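DNAation factor-related protein 4 (Drosophila melanogaster, PDB 5XPC) acts in apoptotic DNA fragmentation, probably as a DNA endonuclease, and contributes its CIDE domain, the part in this crystal, to functionally important higher-order assemblies. Local coordinates at residues Y12-N17 with F72-P77; R21-G26 with S39-L44; N28-L33 with E61-L66; H47-S52 with P77-T82. All blocks are in the same frame, centred on the assembly; numbering follows the deposited sequence.

Interaction 1: residues Y12-N17 with F72-P77; sequences YKVTDN and FIVSGP
Y12 and F72 each turn CG anti to their own carbonyl carbon (chi1 -56° and -55°), which brings CD2 of Y12 to 3.6 Å from CE2 of F72. The rings meet obliquely, their planes 55° apart, with the tyrosine at the edge of the F72 ring. This pairing belongs to the ubiquitin-like, beta-grasp fold of the CIDE-N domain, whose two central strands, 10-15 and 71-75, run parallel. The evidence is the alternating bond pattern: F72 N gives to K13 O at 2.8 Å, T15 N to F72 O at 3.0 Å, and V74 N to T15 O at 2.9 Å. V14 and F72 put their side chains on the face covered by helix 30-40, where L33 touches both. On that side a methyl contact, V14 CG1 to V74 CG1 at 3.8 Å, continues the core. The other face carries T15 and I73, side by side and pointing the same way, with T15 CG2 3.6 Å from I73 CD1; OG1 of T15 is engaged by R21 O. Beyond the last direct bond the two segments diverge, and a water takes over, accepting from N17 N at 3.0 Å and donating to V74 O at 2.9 Å.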
# COMPACT_ATOMS: atom_id res chain seq x y z
N TYR B 12 10.05 -19.28 8.33
CA TYR B 12 10.69 -17.98 8.12
C TYR B 12 12.15 -18.20 7.73
O TYR B 12 12.72 -19.28 7.95
CB TYR B 12 10.63 -17.09 9.38
CG TYR B 12 9.23 -16.84 9.92
CD1 TYR B 12 8.75 -17.52 11.03
CD2 TYR B 12 8.39 -15.90 9.31
CE1 TYR B 12 7.46 -17.27 11.53
CE2 TYR B 12 7.11 -15.65 9.81
CZ TYR B 12 6.65 -16.34 10.92
OH TYR B 12 5.37 -16.08 11.41
N LYS B 13 12.78 -17.17 7.16
CA LYS B 13 14.19 -17.23 6.79
C LYS B 13 14.95 -16.16 7.56
O LYS B 13 14.50 -15.01 7.64
CB LYS B 13 14.38 -17.05 5.28
CG LYS B 13 13.75 -18.19 4.48
CD LYS B 13 13.81 -17.93 2.98
CE LYS B 13 13.08 -19.03 2.21
NZ LYS B 13 13.26 -18.83 0.75
N VAL B 14 16.10 -16.54 8.11
CA VAL B 14 16.92 -15.67 8.95
C VAL B 14 18.37 -15.78 8.52
O VAL B 14 18.90 -16.88 8.34
CB VAL B 14 16.78 -16.03 10.45
CG1 VAL B 14 17.70 -15.14 11.32
CG2 VAL B 14 15.33 -15.91 10.90
N THR B 15 19.02 -14.63 8.37
CA THR B 15 20.46 -14.59 8.14
C THR B 15 21.02 -13.43 8.95
O THR B 15 20.28 -12.68 9.59
CB THR B 15 20.76 -14.49 6.63
OG1 THR B 15 22.16 -14.66 6.39
CG2 THR B 15 20.26 -13.16 6.05
N ASP B 16 22.33 -13.29 8.94
CA ASP B 16 22.96 -12.17 9.63
C ASP B 16 23.22 -11.05 8.63
O ASP B 16 22.91 -11.15 7.43
CB ASP B 16 24.22 -12.61 10.37
CG ASP B 16 25.24 -13.30 9.48
OD1 ASP B 16 25.14 -13.22 8.24
OD2 ASP B 16 26.17 -13.92 10.03
N ASN B 17 23.79 -9.95 9.12
CA ASN B 17 23.93 -8.77 8.27
C ASN B 17 24.90 -9.02 7.12
O ASN B 17 24.78 -8.39 6.06
CB ASN B 17 24.37 -7.58 9.11
CG ASN B 17 24.03 -6.26 8.44
OD1 ASN B 17 22.99 -6.14 7.78
ND2 ASN B 17 24.89 -5.27 8.61
N PHE B 72 14.52 -12.28 7.30
CA PHE B 72 14.92 -11.38 8.37
C PHE B 72 16.44 -11.37 8.52
O PHE B 72 17.10 -12.39 8.30
CB PHE B 72 14.29 -11.78 9.72
CG PHE B 72 12.79 -11.88 9.68
CD1 PHE B 72 12.02 -10.73 9.68
CD2 PHE B 72 12.16 -13.11 9.66
CE1 PHE B 72 10.62 -10.82 9.63
CE2 PHE B 72 10.77 -13.20 9.62
CZ PHE B 72 10.01 -12.05 9.61
N ILE B 73 16.97 -10.21 8.89
CA ILE B 73 18.32 -10.08 9.43
C ILE B 73 18.22 -10.09 10.95
O ILE B 73 17.46 -9.30 11.53
CB ILE B 73 19.00 -8.78 8.96
CG1 ILE B 73 18.89 -8.63 7.44
CG2 ILE B 73 20.46 -8.73 9.46
CD1 ILE B 73 19.56 -9.73 6.68
N VAL B 74 18.98 -10.96 11.60
CA VAL B 74 19.09 -10.92 13.06
C VAL B 74 20.33 -10.12 13.42
O VAL B 74 21.40 -10.32 12.83
CB VAL B 74 19.11 -12.33 13.68
CG1 VAL B 74 20.30 -13.15 13.18
CG2 VAL B 74 19.10 -12.23 15.22
N SER B 75 20.18 -9.20 14.37
CA SER B 75 21.27 -8.29 14.72
C SER B 75 21.03 -7.77 16.13
O SER B 75 19.98 -8.01 16.73
CB SER B 75 21.35 -7.14 13.72
OG SER B 75 22.45 -6.29 14.01
N GLY B 76 22.01 -7.02 16.64
CA GLY B 76 21.85 -6.35 17.90
C GLY B 76 20.81 -5.25 17.86
O GLY B 76 20.01 -5.14 16.93
N PRO B 77 20.81 -4.41 18.89
CA PRO B 77 19.77 -3.38 19.02
C PRO B 77 20.01 -2.19 18.11
O PRO B 77 21.15 -1.90 17.71
CB PRO B 77 19.86 -2.94 20.49
CG PRO B 77 20.91 -3.74 21.11
CD PRO B 77 21.67 -4.51 20.07
O HOH W 1 24.08 -9.55 12.08

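Interaction 2: residues R21-G26 with S39-L44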
# COMPACT_ATOMS: atom_id res chain seq x y z
N ARG B 21 25.64 -17.14 6.95
CA ARG B 21 24.91 -18.38 7.13
C ARG B 21 23.43 -18.08 7.04
O ARG B 21 22.97 -17.01 7.46
CB ARG B 21 25.26 -19.06 8.47
CG ARG B 21 26.65 -19.68 8.49
CD ARG B 21 27.07 -20.17 9.87
NE ARG B 21 27.20 -19.08 10.84
CZ ARG B 21 26.49 -19.00 11.97
NH1 ARG B 21 25.60 -19.94 12.27
NH2 ARG B 21 26.68 -17.97 12.80
N LYS B 22 22.67 -19.02 6.46
CA LYS B 22 21.27 -18.80 6.11
C LYS B 22 20.45 -19.97 6.62
O LYS B 22 20.75 -21.12 6.30
CB LYS B 22 21.12 -18.65 4.59
CG LYS B 22 22.05 -17.62 3.98
CD LYS B 22 21.89 -17.51 2.48
CE LYS B 22 22.97 -16.60 1.90
NZ LYS B 22 22.59 -16.03 0.58
N TYR B 23 19.43 -19.68 7.42
CA TYR B 23 18.63 -20.74 8.02
C TYR B 23 17.15 -20.51 7.75
O TYR B 23 16.65 -19.39 7.91
CB TYR B 23 18.85 -20.82 9.53
CG TYR B 23 20.27 -21.13 9.89
CD1 TYR B 23 21.16 -20.11 10.23
CD2 TYR B 23 20.74 -22.43 9.87
CE1 TYR B 23 22.47 -20.40 10.56
CE2 TYR B 23 22.05 -22.73 10.20
CZ TYR B 23 22.91 -21.70 10.55
OH TYR B 23 24.22 -21.99 10.88
N GLY B 24 16.47 -21.58 7.35
CA GLY B 24 15.02 -21.61 7.43
C GLY B 24 14.65 -22.13 8.80
O GLY B 24 15.23 -23.12 9.27
N ILE B 25 13.72 -21.45 9.46
CA ILE B 25 13.36 -21.71 10.85
C ILE B 25 11.84 -21.70 10.98
O ILE B 25 11.18 -20.76 10.52
CB ILE B 25 13.96 -20.65 11.79
CG1 ILE B 25 15.49 -20.68 11.74
CG2 ILE B 25 13.45 -20.85 13.21
CD1 ILE B 25 16.14 -19.56 12.57
N GLY B 26 11.30 -22.72 11.64
CA GLY B 26 9.88 -22.74 11.96
C GLY B 26 9.62 -22.16 13.34
O GLY B 26 10.33 -22.47 14.30
N SER B 39 20.22 -19.16 18.76
CA SER B 39 20.97 -20.41 18.83
C SER B 39 21.97 -20.50 17.68
O SER B 39 23.08 -21.00 17.85
CB SER B 39 20.02 -21.60 18.82
OG SER B 39 19.35 -21.71 20.06
N LYS B 40 21.59 -20.00 16.50
CA LYS B 40 22.43 -20.05 15.31
C LYS B 40 23.40 -18.87 15.22
O LYS B 40 24.51 -19.03 14.70
CB LYS B 40 21.55 -20.10 14.06
CG LYS B 40 20.75 -21.41 13.92
CD LYS B 40 21.69 -22.60 13.87
CE LYS B 40 20.98 -23.91 13.47
NZ LYS B 40 19.92 -24.29 14.43
N PHE B 41 23.00 -17.69 15.71
CA PHE B 41 23.80 -16.46 15.70
C PHE B 41 23.91 -15.94 17.13
O PHE B 41 23.03 -15.18 17.58
CB PHE B 41 23.18 -15.40 14.81
CG PHE B 41 22.94 -15.85 13.39
CD1 PHE B 41 23.97 -15.79 12.45
CD2 PHE B 41 21.71 -16.34 13.00
CE1 PHE B 41 23.77 -16.21 11.13
CE2 PHE B 41 21.49 -16.75 11.68
CZ PHE B 41 22.53 -16.69 10.75
N PRO B 42 24.95 -16.31 17.86
CA PRO B 42 25.05 -15.89 19.27
C PRO B 42 25.23 -14.39 19.43
O PRO B 42 26.33 -13.85 19.25
CB PRO B 42 26.28 -16.66 19.77
CG PRO B 42 26.37 -17.84 18.87
CD PRO B 42 25.91 -17.36 17.52
N LEU B 43 24.15 -13.70 19.80
CA LEU B 43 24.12 -12.26 19.97
C LEU B 43 23.59 -11.92 21.35
O LEU B 43 22.71 -12.61 21.87
CB LEU B 43 23.24 -11.60 18.90
CG LEU B 43 23.64 -11.80 17.44
CD1 LEU B 43 22.49 -11.42 16.50
CD2 LEU B 43 24.87 -10.96 17.17
N LEU B 44 24.12 -10.84 21.93
CA LEU B 44 23.75 -10.45 23.29
C LEU B 44 22.29 -10.03 23.38
O LEU B 44 21.57 -10.41 24.32
CB LEU B 44 24.64 -9.30 23.76
CG LEU B 44 26.10 -9.70 23.94
CD1 LEU B 44 26.96 -8.48 24.19
CD2 LEU B 44 26.24 -10.72 25.07
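R21 sends its guanidinium end-on to the backbone carbonyl of K40: NH1 lies 2.8 Å from K40 O and NH2 3.1 Å. The acceptor sits in the guanidinium plane, and both nitrogens reach it from one face of the carbonyl plane. A bend at chi3 (-65°) turns the group while CE1 of F41 covers one of its faces, the ring tilted 37° against it, and R21 O stands 3.3 Å from F41 CZ at that ring's edge. Replaced by alanine, this residue would give up both donors, and the carbonyl at the helix end would probably be left without its charged partner. K40 O belongs to the C-terminal end of helix 30-40, which packs on the sheet of the ubiquitin-like fold, and the positive group there probably suits the helix dipole. Further along, Y23 offers its OH to R21 NH1 at 2.8 Å, helping fix the guanidinium. The K40 chain lies over one face of the Y23 ring, CG 3.8 Å from the centroid in a CH-pi contact, whereas F41 CE2 lies at the edge of that ring, 3.7 Å from Y23 CD1. Y23 and G24 also pair with a parallel strand of the second subunit.

Interaction 3: residues N28-L33 with E61-L66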
# COMPACT_ATOMS: atom_id res chain seq x y z
N ASN B 28 6.25 -20.30 15.96
CA ASN B 28 4.86 -19.90 16.17
C ASN B 28 4.75 -18.60 16.96
O ASN B 28 3.65 -18.22 17.36
CB ASN B 28 4.09 -21.02 16.87
CG ASN B 28 4.62 -21.35 18.26
OD1 ASN B 28 5.49 -20.65 18.78
ND2 ASN B 28 4.08 -22.40 18.86
N SER B 29 5.87 -17.92 17.21
CA SER B 29 5.86 -16.64 17.91
C SER B 29 7.17 -15.93 17.62
O SER B 29 8.17 -16.55 17.26
CB SER B 29 5.68 -16.81 19.43
OG SER B 29 6.88 -17.27 20.03
N LEU B 30 7.15 -14.60 17.80
CA LEU B 30 8.38 -13.84 17.67
C LEU B 30 9.40 -14.27 18.73
O LEU B 30 10.60 -14.39 18.44
CB LEU B 30 8.08 -12.34 17.79
CG LEU B 30 9.28 -11.39 17.75
CD1 LEU B 30 10.06 -11.55 16.45
CD2 LEU B 30 8.80 -9.94 17.93
N GLU B 31 8.93 -14.50 19.96
CA GLU B 31 9.82 -14.99 21.02
C GLU B 31 10.54 -16.26 20.60
O GLU B 31 11.77 -16.38 20.76
CB GLU B 31 9.01 -15.22 22.30
CG GLU B 31 9.80 -15.90 23.40
CD GLU B 31 9.01 -16.03 24.69
OE1 GLU B 31 7.76 -16.02 24.63
OE2 GLU B 31 9.65 -16.13 25.76
N MET B 32 9.80 -17.22 20.05
CA MET B 32 10.41 -18.47 19.59
C MET B 32 11.37 -18.23 18.42
O MET B 32 12.45 -18.83 18.36
CB MET B 32 9.33 -19.48 19.19
CG MET B 32 9.91 -20.75 18.56
SD MET B 32 8.69 -22.00 18.09
CE MET B 32 8.03 -22.48 19.69
N LEU B 33 10.98 -17.37 17.47
CA LEU B 33 11.83 -17.16 16.31
C LEU B 33 13.15 -16.53 16.71
O LEU B 33 14.22 -16.92 16.20
CB LEU B 33 11.13 -16.28 15.27
CG LEU B 33 11.88 -16.04 13.96
CD1 LEU B 33 12.39 -17.36 13.36
CD2 LEU B 33 10.97 -15.32 12.94
N GLU B 61 2.54 -9.44 16.80
CA GLU B 61 1.46 -9.14 15.87
C GLU B 61 2.00 -8.73 14.51
O GLU B 61 1.47 -9.14 13.47
CB GLU B 61 0.55 -8.05 16.45
CG GLU B 61 -0.21 -8.47 17.71
CD GLU B 61 0.68 -8.51 18.95
OE1 GLU B 61 1.71 -7.80 19.00
OE2 GLU B 61 0.34 -9.26 19.89
N TYR B 62 3.08 -7.94 14.50
CA TYR B 62 3.70 -7.59 13.23
C TYR B 62 4.27 -8.83 12.54
O TYR B 62 4.07 -9.02 11.34
CB TYR B 62 4.80 -6.54 13.41
CG TYR B 62 5.30 -6.08 12.05
CD1 TYR B 62 4.50 -5.28 11.24
CD2 TYR B 62 6.53 -6.51 11.55
CE1 TYR B 62 4.92 -4.88 9.98
CE2 TYR B 62 6.96 -6.12 10.29
CZ TYR B 62 6.14 -5.31 9.51
OH TYR B 62 6.56 -4.91 8.26
N LEU B 63 5.00 -9.67 13.28
CA LEU B 63 5.55 -10.89 12.69
C LEU B 63 4.47 -11.70 11.99
O LEU B 63 4.63 -12.15 10.85
CB LEU B 63 6.24 -11.74 13.75
CG LEU B 63 6.68 -13.13 13.23
CD1 LEU B 63 7.78 -12.96 12.22
CD2 LEU B 63 7.15 -14.05 14.35
N LYS B 64 3.34 -11.89 12.66
CA LYS B 64 2.31 -12.75 12.09
C LYS B 64 1.54 -12.07 10.97
O LYS B 64 0.80 -12.74 10.25
CB LYS B 64 1.40 -13.23 13.22
CG LYS B 64 2.13 -14.31 14.02
CD LYS B 64 1.51 -14.62 15.36
CE LYS B 64 2.29 -15.77 16.00
NZ LYS B 64 2.05 -15.86 17.47
N SER B 65 1.71 -10.76 10.80
CA SER B 65 1.14 -10.07 9.64
C SER B 65 1.95 -10.30 8.38
O SER B 65 1.45 -10.04 7.28
CB SER B 65 1.04 -8.57 9.92
OG SER B 65 2.30 -7.93 9.69
N LEU B 66 3.20 -10.77 8.51
CA LEU B 66 4.07 -10.93 7.36
C LEU B 66 3.80 -12.26 6.66
O LEU B 66 3.35 -13.22 7.29
CB LEU B 66 5.54 -10.87 7.77
CG LEU B 66 5.99 -9.53 8.36
CD1 LEU B 66 7.31 -9.69 9.12
CD2 LEU B 66 6.11 -8.49 7.24
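L63 reaches from helix 60-65 to the start of helix 30-40, joining two helices of the ubiquitin-like CIDE-N fold. Its CG is anti to the backbone N (chi1 172°), and the two methyls part: CD2 comes to 3.5 Å from L30 N, over the first helical turn, while CD1 meets CD2 of L33 at 4.0 Å, the two side chains crossing at a slant. F72 of strand 71-75 touches L63 and L33 too, so this contact extends into the core. On the facing segment S29 is the N-cap, its OG accepting from M32 N at 2.9 Å, while S29 N is buried by the contact without a partner. K64, next along, extends its chain beyond CG and lays NZ 2.9 Å from N28 O, tilted 27° from the carbonyl plane. Its charge has a second partner, a salt bridge to D60, whose other carboxylate oxygen bonds L30 N; one acidic side chain therefore serves both helices. An alanine in place of K64 has no ammonium group, which would probably leave the D60 carboxylate without its ion-pair mate and N28 O without this donor. One residue on, S65 OG donates to Y62 O at 2.7 Å in the carbonyl plane on a lone pair.

Interaction 4: residues H47-S52 with P77-T82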
# COMPACT_ATOMS: atom_id res chain seq x y z
N HIS B 47 17.59 -8.89 17.83
CA HIS B 47 16.32 -8.42 17.29
C HIS B 47 16.26 -8.82 15.82
O HIS B 47 17.30 -9.04 15.19
CB HIS B 47 16.16 -6.90 17.41
CG HIS B 47 16.00 -6.44 18.82
ND1 HIS B 47 17.08 -6.05 19.59
CD2 HIS B 47 14.91 -6.29 19.59
CE1 HIS B 47 16.65 -5.68 20.79
NE2 HIS B 47 15.34 -5.82 20.81
N LEU B 48 15.05 -8.87 15.28
CA LEU B 48 14.83 -9.23 13.88
C LEU B 48 14.44 -7.98 13.09
O LEU B 48 13.65 -7.15 13.55
CB LEU B 48 13.73 -10.29 13.75
CG LEU B 48 14.03 -11.65 14.36
CD1 LEU B 48 12.80 -12.54 14.21
CD2 LEU B 48 15.24 -12.29 13.71
N TYR B 49 15.01 -7.86 11.90
CA TYR B 49 14.77 -6.74 11.00
C TYR B 49 14.46 -7.29 9.62
O TYR B 49 15.07 -8.27 9.20
CB TYR B 49 15.98 -5.82 10.91
CG TYR B 49 16.47 -5.30 12.25
CD1 TYR B 49 17.26 -6.09 13.07
CD2 TYR B 49 16.14 -4.02 12.68
CE1 TYR B 49 17.73 -5.61 14.31
CE2 TYR B 49 16.60 -3.53 13.91
CZ TYR B 49 17.39 -4.32 14.72
OH TYR B 49 17.85 -3.84 15.94
N LEU B 50 13.56 -6.63 8.90
CA LEU B 50 13.28 -7.02 7.53
C LEU B 50 14.52 -6.81 6.67
O LEU B 50 15.11 -5.73 6.67
CB LEU B 50 12.12 -6.20 6.97
CG LEU B 50 10.74 -6.44 7.59
CD1 LEU B 50 9.73 -5.52 6.91
CD2 LEU B 50 10.34 -7.90 7.42
N ALA B 51 14.92 -7.84 5.91
CA ALA B 51 16.04 -7.67 4.98
C ALA B 51 15.69 -6.69 3.86
O ALA B 51 16.59 -6.05 3.30
CB ALA B 51 16.46 -9.02 4.39
N SER B 52 14.40 -6.56 3.53
CA SER B 52 13.99 -5.69 2.44
C SER B 52 14.31 -4.22 2.73
O SER B 52 14.93 -3.54 1.90
CB SER B 52 12.50 -5.85 2.16
OG SER B 52 11.75 -5.58 3.32
N PRO B 77 20.81 -4.41 18.89
CA PRO B 77 19.77 -3.38 19.02
C PRO B 77 20.01 -2.19 18.11
O PRO B 77 21.15 -1.90 17.71
CB PRO B 77 19.86 -2.94 20.49
CG PRO B 77 20.91 -3.74 21.11
CD PRO B 77 21.67 -4.51 20.07
N ASP B 78 18.91 -1.48 17.83
CA ASP B 78 18.91 -0.23 17.07
C ASP B 78 19.80 -0.36 15.85
O ASP B 78 20.50 0.59 15.47
CB ASP B 78 19.35 0.94 17.95
CG ASP B 78 18.73 0.90 19.35
OD1 ASP B 78 19.44 0.56 20.32
OD2 ASP B 78 17.52 1.20 19.46
N ALA B 79 19.78 -1.53 15.23
CA ALA B 79 20.75 -1.84 14.19
C ALA B 79 20.41 -1.11 12.90
O ALA B 79 19.24 -0.87 12.60
CB ALA B 79 20.79 -3.35 13.96
N VAL B 80 21.45 -0.74 12.16
CA VAL B 80 21.31 -0.28 10.79
C VAL B 80 21.76 -1.45 9.92
O VAL B 80 22.95 -1.69 9.70
CB VAL B 80 22.11 0.99 10.52
CG1 VAL B 80 22.09 1.32 9.03
CG2 VAL B 80 21.53 2.15 11.33
N ILE B 81 20.82 -2.22 9.47
CA ILE B 81 21.17 -3.39 8.69
C ILE B 81 21.33 -2.96 7.24
O ILE B 81 20.79 -1.94 6.80
CB ILE B 81 20.11 -4.50 8.87
CG1 ILE B 81 18.80 -4.13 8.19
CG2 ILE B 81 19.85 -4.75 10.36
CD1 ILE B 81 18.62 -4.72 6.81
N THR B 82 22.11 -3.74 6.51
CA THR B 82 22.24 -3.56 5.07
C THR B 82 21.05 -4.23 4.40
O THR B 82 20.84 -5.44 4.56
CB THR B 82 23.55 -4.18 4.59
OG1 THR B 82 24.62 -3.76 5.44
CG2 THR B 82 23.86 -3.75 3.17
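Y49 and I81 carry this contact, in which the loop following strand 71-75 folds back along strand 47-50, an outermost strand of the ubiquitin-like sheet within its chain. The two paths run 12° apart from end to end, yet segment 77-82 has no regular strand, and the link is made mainly through side chains. Hydrogen bonding centres on one hydroxyl. Y49 OH accepts from A79 N at 3.1 Å with an N-H...O angle of 171°, nearly straight, and also bonds G76 O; the tyrosine thus holds the loop on both sides of P77 and D78. D78 N comes close to the same oxygen, but its angle is too poor for a bond, and that residue is poorly ordered. Among the apolar contacts, I81 places CG2 over one face of the Y49 ring, 4.3 Å from the centroid, in a CH-pi contact. The nearest ring atom is Y49 CG, at 3.9 Å from that methyl. With chi1 at 71°, CG1 of I81 lies between the backbone N and the carbonyl carbon, and CD1 stands 3.7 Å from L50 O. The methyl of A79 reaches the far end of the same ring, CB lying 3.6 Å from Y49 CZ. Contacts from this segment thus run from CB of Y49 to its OH. At the start of the segment the rings of H47 and P77 touch lightly, with ND1 of H47 3.8 Å from CA of P77.

Overall arrangement
From the N terminus, strand 10-15 opens interaction 1, which closes at 72-77. Interactions 2 and 3 both nest within that span: interaction 2 opens at 21-26 and closes first, at 39-44, tying strand 22-27 to the end of helix 30-40. Interaction 3 opens at 28-33, before interaction 2 has closed, so these two cross; it ends at 61-66, bringing helix 60-65 against the start of the long helix. Interaction 4 begins at 47-52 and ends last, at 77-82, crossing interactions 1 and 3 but following interaction 2 in series. Sharing P77, interactions 1 and 4 join the central strands to strand 47-50 and the loop beyond. L33, F72 and L63 connect interactions 1 and 3 beneath the helices.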